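Side-chain contacts in probable enoyl-CoA hydratase/isomerase (Mycobacterium abscessus, PDB 3SWX), which probably catalyses hydration or double-bond isomerisation of enoyl-CoA thioesters, as a trimeric member of the crotonase family: residues B[93-96]-B[100-103]; B[216-221]-B[228-233]. All blocks are in the same frame, centred on the assembly; numbering follows the deposited sequence.

Contact 1 (B[93-96]-B[100-103]); sequences PWQV and QLSK
Q95 reaches across to the backbone of L101 and ties two neighbouring pieces of one loop together. Its OE1 accepts the amide hydrogen of L101 N at 2.9 Å, and the bond is nearly straight, with an N-H...O angle of 171°. The donor does not lie on a lone pair; it stands 47° above the plane of the side-chain carbonyl. OE1 also rests close to Q100, 3.3 Å from CA and 3.5 Å from CB, so the carboxamide oxygen nestles against the backbone at the Q100-L101 junction. The L101 side chain crosses that of Q95 at about a right angle, its CD1 3.8 Å from Q95 NE2. Further back along the glutamine, Q95 CB meets Q100 CG at 3.9 Å.

The second half of the amide is held from within 93-96. Q95 NE2 donates to P93 O over 3.3 Å, a longer bond, with the acceptor almost in the amide plane of Q95. With CG beside the backbone N (chi1 -57°) and the chain extended beyond it, the amide reaches L101 while NE2 still turns back to P93.

Outside this shell, R153 takes the carbonyl oxygens of W94 and Q95, and P93 packs on helices 35-50 and 116-123. The amide of a buried glutamine is thus used at both ends: its oxygen satisfies a backbone N-H and its nitrogen a backbone C=O. This fixes the flip of the amide and pins the loop between helix 76-81 and strand 105-109 where no regular secondary structure supplies such bonds.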
loop_
_atom_site.group_PDB
_atom_site.type_symbol
_atom_site.label_atom_id
_atom_site.label_comp_id
_atom_site.label_asym_id
_atom_site.label_seq_id
_atom_site.Cartn_x
_atom_site.Cartn_y
_atom_site.Cartn_z
ATOM N N PRO B 93 22.932 5.182 -3.926
ATOM C CA PRO B 93 22.015 4.509 -4.853
ATOM C C PRO B 93 20.744 3.996 -4.180
ATOM O O PRO B 93 19.708 3.983 -4.818
ATOM C CB PRO B 93 22.850 3.348 -5.411
ATOM C CG PRO B 93 24.272 3.830 -5.284
ATOM C CD PRO B 93 24.282 4.598 -3.971
ATOM N N TRP B 94 20.836 3.621 -2.899
ATOM C CA TRP B 94 19.672 3.205 -2.110
ATOM C C TRP B 94 18.826 4.379 -1.596
ATOM O O TRP B 94 17.700 4.175 -1.105
ATOM C CB TRP B 94 20.106 2.272 -0.958
ATOM C CG TRP B 94 20.549 0.962 -1.500
ATOM C CD1 TRP B 94 19.807 -0.159 -1.636
ATOM C CD2 TRP B 94 21.837 0.667 -2.053
ATOM N NE1 TRP B 94 20.562 -1.164 -2.218
ATOM C CE2 TRP B 94 21.813 -0.670 -2.480
ATOM C CE3 TRP B 94 23.022 1.403 -2.207
ATOM C CZ2 TRP B 94 22.922 -1.282 -3.069
ATOM C CZ3 TRP B 94 24.123 0.783 -2.795
ATOM C CH2 TRP B 94 24.062 -0.537 -3.214
ATOM N N GLN B 95 19.357 5.594 -1.715
ATOM C CA GLN B 95 18.578 6.820 -1.503
ATOM C C GLN B 95 17.846 6.840 -0.140
ATOM O O GLN B 95 16.671 7.206 -0.043
ATOM C CB GLN B 95 17.612 7.035 -2.662
ATOM C CG GLN B 95 18.303 7.108 -4.030
ATOM C CD GLN B 95 17.333 7.041 -5.187
ATOM O OE1 GLN B 95 16.472 7.906 -5.338
ATOM N NE2 GLN B 95 17.452 6.004 -6.003
ATOM N N VAL B 96 18.584 6.480 0.896
ATOM C CA VAL B 96 18.106 6.458 2.279
ATOM C C VAL B 96 18.862 7.425 3.207
ATOM O O VAL B 96 18.796 7.269 4.418
ATOM C CB VAL B 96 18.225 5.044 2.881
ATOM C CG1 VAL B 96 17.197 4.121 2.303
ATOM C CG2 VAL B 96 19.639 4.491 2.683
ATOM N N GLN B 100 16.943 11.812 -2.818
ATOM C CA GLN B 100 16.493 10.909 -3.859
ATOM C C GLN B 100 16.670 11.495 -5.265
ATOM O O GLN B 100 16.744 12.724 -5.447
ATOM C CB GLN B 100 15.022 10.551 -3.638
ATOM C CG GLN B 100 14.791 9.714 -2.417
ATOM C CD GLN B 100 14.016 10.425 -1.370
ATOM O OE1 GLN B 100 14.475 11.431 -0.783
ATOM N NE2 GLN B 100 12.814 9.910 -1.104
ATOM N N LEU B 101 16.707 10.599 -6.249
ATOM C CA LEU B 101 16.796 10.982 -7.667
ATOM C C LEU B 101 15.588 11.794 -8.146
ATOM O O LEU B 101 14.435 11.477 -7.815
ATOM C CB LEU B 101 16.940 9.743 -8.551
ATOM C CG LEU B 101 18.271 8.995 -8.437
ATOM C CD1 LEU B 101 18.248 7.731 -9.302
ATOM C CD2 LEU B 101 19.441 9.940 -8.830
ATOM N N SER B 102 15.871 12.815 -8.950
ATOM C CA SER B 102 14.850 13.719 -9.497
ATOM C C SER B 102 14.266 13.187 -10.773
ATOM O O SER B 102 13.276 13.717 -11.268
ATOM C CB SER B 102 15.466 15.091 -9.827
ATOM O OG SER B 102 15.883 15.741 -8.646
ATOM N N LYS B 103 14.907 12.160 -11.320
ATOM C CA LYS B 103 14.509 11.591 -12.600
ATOM C C LYS B 103 14.418 10.078 -12.473
ATOM O O LYS B 103 14.959 9.492 -11.515
ATOM C CB LYS B 103 15.499 11.983 -13.695
ATOM C CG LYS B 103 15.630 13.468 -13.880
ATOM C CD LYS B 103 16.566 13.795 -15.001
ATOM C CE LYS B 103 18.013 13.523 -14.653
ATOM N NZ LYS B 103 18.898 14.037 -15.735
#

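Contact 2 (B[216-221]-B[228-233])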
loop_
_atom_site.group_PDB
_atom_site.type_symbol
_atom_site.label_atom_id
_atom_site.label_comp_id
_atom_site.label_asym_id
_atom_site.label_seq_id
_atom_site.Cartn_x
_atom_site.Cartn_y
_atom_site.Cartn_z
ATOM N N LEU B 216 7.345 12.707 -10.021
ATOM C CA LEU B 216 8.225 12.123 -9.029
ATOM C C LEU B 216 8.301 13.016 -7.798
ATOM O O LEU B 216 8.197 12.522 -6.700
ATOM C CB LEU B 216 9.634 11.886 -9.612
ATOM C CG LEU B 216 9.775 10.709 -10.580
ATOM C CD1 LEU B 216 11.153 10.671 -11.202
ATOM C CD2 LEU B 216 9.501 9.402 -9.851
ATOM N N ARG B 217 8.443 14.327 -8.005
ATOM C CA ARG B 217 8.604 15.287 -6.914
ATOM C C ARG B 217 7.378 15.336 -5.998
ATOM O O ARG B 217 7.500 15.238 -4.774
ATOM C CB ARG B 217 8.942 16.693 -7.465
ATOM C CG ARG B 217 9.279 17.747 -6.381
ATOM C CD ARG B 217 9.839 19.056 -6.966
ATOM N NE ARG B 217 8.900 19.704 -7.882
ATOM C CZ ARG B 217 9.010 19.756 -9.213
ATOM N NH1 ARG B 217 10.033 19.203 -9.861
ATOM N NH2 ARG B 217 8.058 20.368 -9.906
ATOM N N ASN B 218 6.195 15.466 -6.574
ATOM C CA ASN B 218 5.011 15.555 -5.752
ATOM C C ASN B 218 4.721 14.234 -5.035
ATOM O O ASN B 218 4.327 14.244 -3.872
ATOM C CB ASN B 218 3.820 16.000 -6.577
ATOM C CG ASN B 218 2.658 16.407 -5.722
ATOM O OD1 ASN B 218 1.764 15.596 -5.430
ATOM N ND2 ASN B 218 2.669 17.673 -5.282
ATOM N N ALA B 219 4.909 13.110 -5.742
ATOM C CA ALA B 219 4.749 11.789 -5.155
ATOM C C ALA B 219 5.675 11.607 -3.941
ATOM O O ALA B 219 5.235 11.108 -2.898
ATOM C CB ALA B 219 5.013 10.680 -6.207
ATOM N N ARG B 220 6.942 12.011 -4.073
ATOM C CA ARG B 220 7.874 11.917 -2.944
ATOM C C ARG B 220 7.508 12.824 -1.774
ATOM O O ARG B 220 7.650 12.434 -0.627
ATOM C CB ARG B 220 9.299 12.222 -3.357
ATOM C CG ARG B 220 9.937 11.185 -4.261
ATOM C CD ARG B 220 11.424 11.479 -4.389
ATOM N NE ARG B 220 12.020 10.934 -5.609
ATOM C CZ ARG B 220 12.249 9.647 -5.853
ATOM N NH1 ARG B 220 11.912 8.721 -4.974
ATOM N NH2 ARG B 220 12.835 9.275 -7.004
ATOM N N LEU B 221 7.062 14.042 -2.077
ATOM C CA LEU B 221 6.630 15.001 -1.049
ATOM C C LEU B 221 5.479 14.427 -0.223
ATOM O O LEU B 221 5.472 14.560 0.997
ATOM C CB LEU B 221 6.211 16.328 -1.680
ATOM C CG LEU B 221 5.871 17.465 -0.704
ATOM C CD1 LEU B 221 6.991 17.669 0.283
ATOM C CD2 LEU B 221 5.539 18.766 -1.472
ATOM N N ALA B 228 -1.449 16.732 2.848
ATOM C CA ALA B 228 -1.656 18.182 2.747
ATOM C C ALA B 228 -0.493 18.867 2.017
ATOM O O ALA B 228 -0.710 19.719 1.186
ATOM C CB ALA B 228 -1.866 18.792 4.147
ATOM N N ALA B 229 0.742 18.457 2.312
ATOM C CA ALA B 229 1.934 19.075 1.730
ATOM C C ALA B 229 1.979 18.897 0.218
ATOM O O ALA B 229 2.278 19.840 -0.505
ATOM C CB ALA B 229 3.218 18.493 2.381
ATOM N N ALA B 230 1.685 17.682 -0.244
ATOM C CA ALA B 230 1.606 17.395 -1.670
ATOM C C ALA B 230 0.416 18.129 -2.317
ATOM O O ALA B 230 0.555 18.764 -3.370
ATOM C CB ALA B 230 1.552 15.863 -1.905
ATOM N N GLU B 231 -0.739 18.091 -1.654
ATOM C CA GLU B 231 -1.937 18.757 -2.152
ATOM C C GLU B 231 -1.707 20.232 -2.427
ATOM O O GLU B 231 -2.116 20.751 -3.449
ATOM C CB GLU B 231 -3.085 18.609 -1.153
ATOM C CG GLU B 231 -3.788 17.287 -1.261
ATOM C CD GLU B 231 -4.785 17.073 -0.161
ATOM O OE1 GLU B 231 -5.007 17.980 0.676
ATOM O OE2 GLU B 231 -5.357 15.981 -0.134
ATOM N N GLU B 232 -1.062 20.900 -1.483
ATOM C CA GLU B 232 -0.795 22.328 -1.555
ATOM C C GLU B 232 0.037 22.677 -2.794
ATOM O O GLU B 232 -0.086 23.739 -3.352
ATOM C CB GLU B 232 -0.053 22.721 -0.255
ATOM C CG GLU B 232 0.075 24.156 -0.023
ATOM C CD GLU B 232 0.844 24.500 1.260
ATOM O OE1 GLU B 232 1.719 23.721 1.695
ATOM O OE2 GLU B 232 0.591 25.595 1.775
ATOM N N GLN B 233 0.886 21.765 -3.238
ATOM C CA GLN B 233 1.694 21.997 -4.430
ATOM C C GLN B 233 1.005 21.662 -5.765
ATOM O O GLN B 233 1.543 21.999 -6.809
ATOM C CB GLN B 233 2.984 21.163 -4.356
ATOM C CG GLN B 233 3.848 21.440 -3.168
ATOM C CD GLN B 233 4.329 22.854 -3.128
ATOM O OE1 GLN B 233 4.353 23.545 -4.159
ATOM N NE2 GLN B 233 4.732 23.308 -1.938
#
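N218 and L221 carry helix 209-225 against helix 227-242, and the two meet it very differently. The tight part is polar: N218 ND2 donates to A230 O at 3.1 Å, nearly straight at 175°, with the acceptor lying in the amide plane of N218. OD1 stands 3.5 Å from A230 CB and is hydrogen-bonded to T151 OG1 of the third subunit. A chi1 of -167° sets CG opposite the backbone N and sends the amide toward 227-242. Q233 CB closes in on ND2 at 3.6 Å.

The other side is apolar and partly exposed at L221, A229 and Q233. L221 CD2 still touches Q233 CG at 3.6 Å, the two side chains crossing at about a right angle, but L221 CG lies a wider 4.2 Å from A229 CB.

The axes of the two short segments run roughly antiparallel (151°) and approach to 8.6 Å, consistent with the small A229 and A230 at the interface. A219 and R220 pack on W160 of the third subunit, while E231 forms a salt bridge with R224 of that subunit, so the hairpin lies at a subunit interface of the trimer, on the C-terminal helices that follow 186-188, the last strand of the main sheet.

Overall arrangement
Contact 1 closes before contact 2 opens along the chain, and their centres lie about 16 Å apart. The first sits inside the fold, about 8 Å from the centre of the chain, in the loop leading to strand 105-109 of the main sheet; the second is about 20 Å out, on the C-terminal helices. Helix 209-225 joins them: R220 NH2 makes a probable hydrogen bond of 2.8 Å to L101 O, and L216 CD1 packs against S102 and K103. Its other side meets helix 227-242. The helix therefore links the core loop to the C-terminal hairpin, and both contacts touch other subunits, as expected for a crotonase-like trimer.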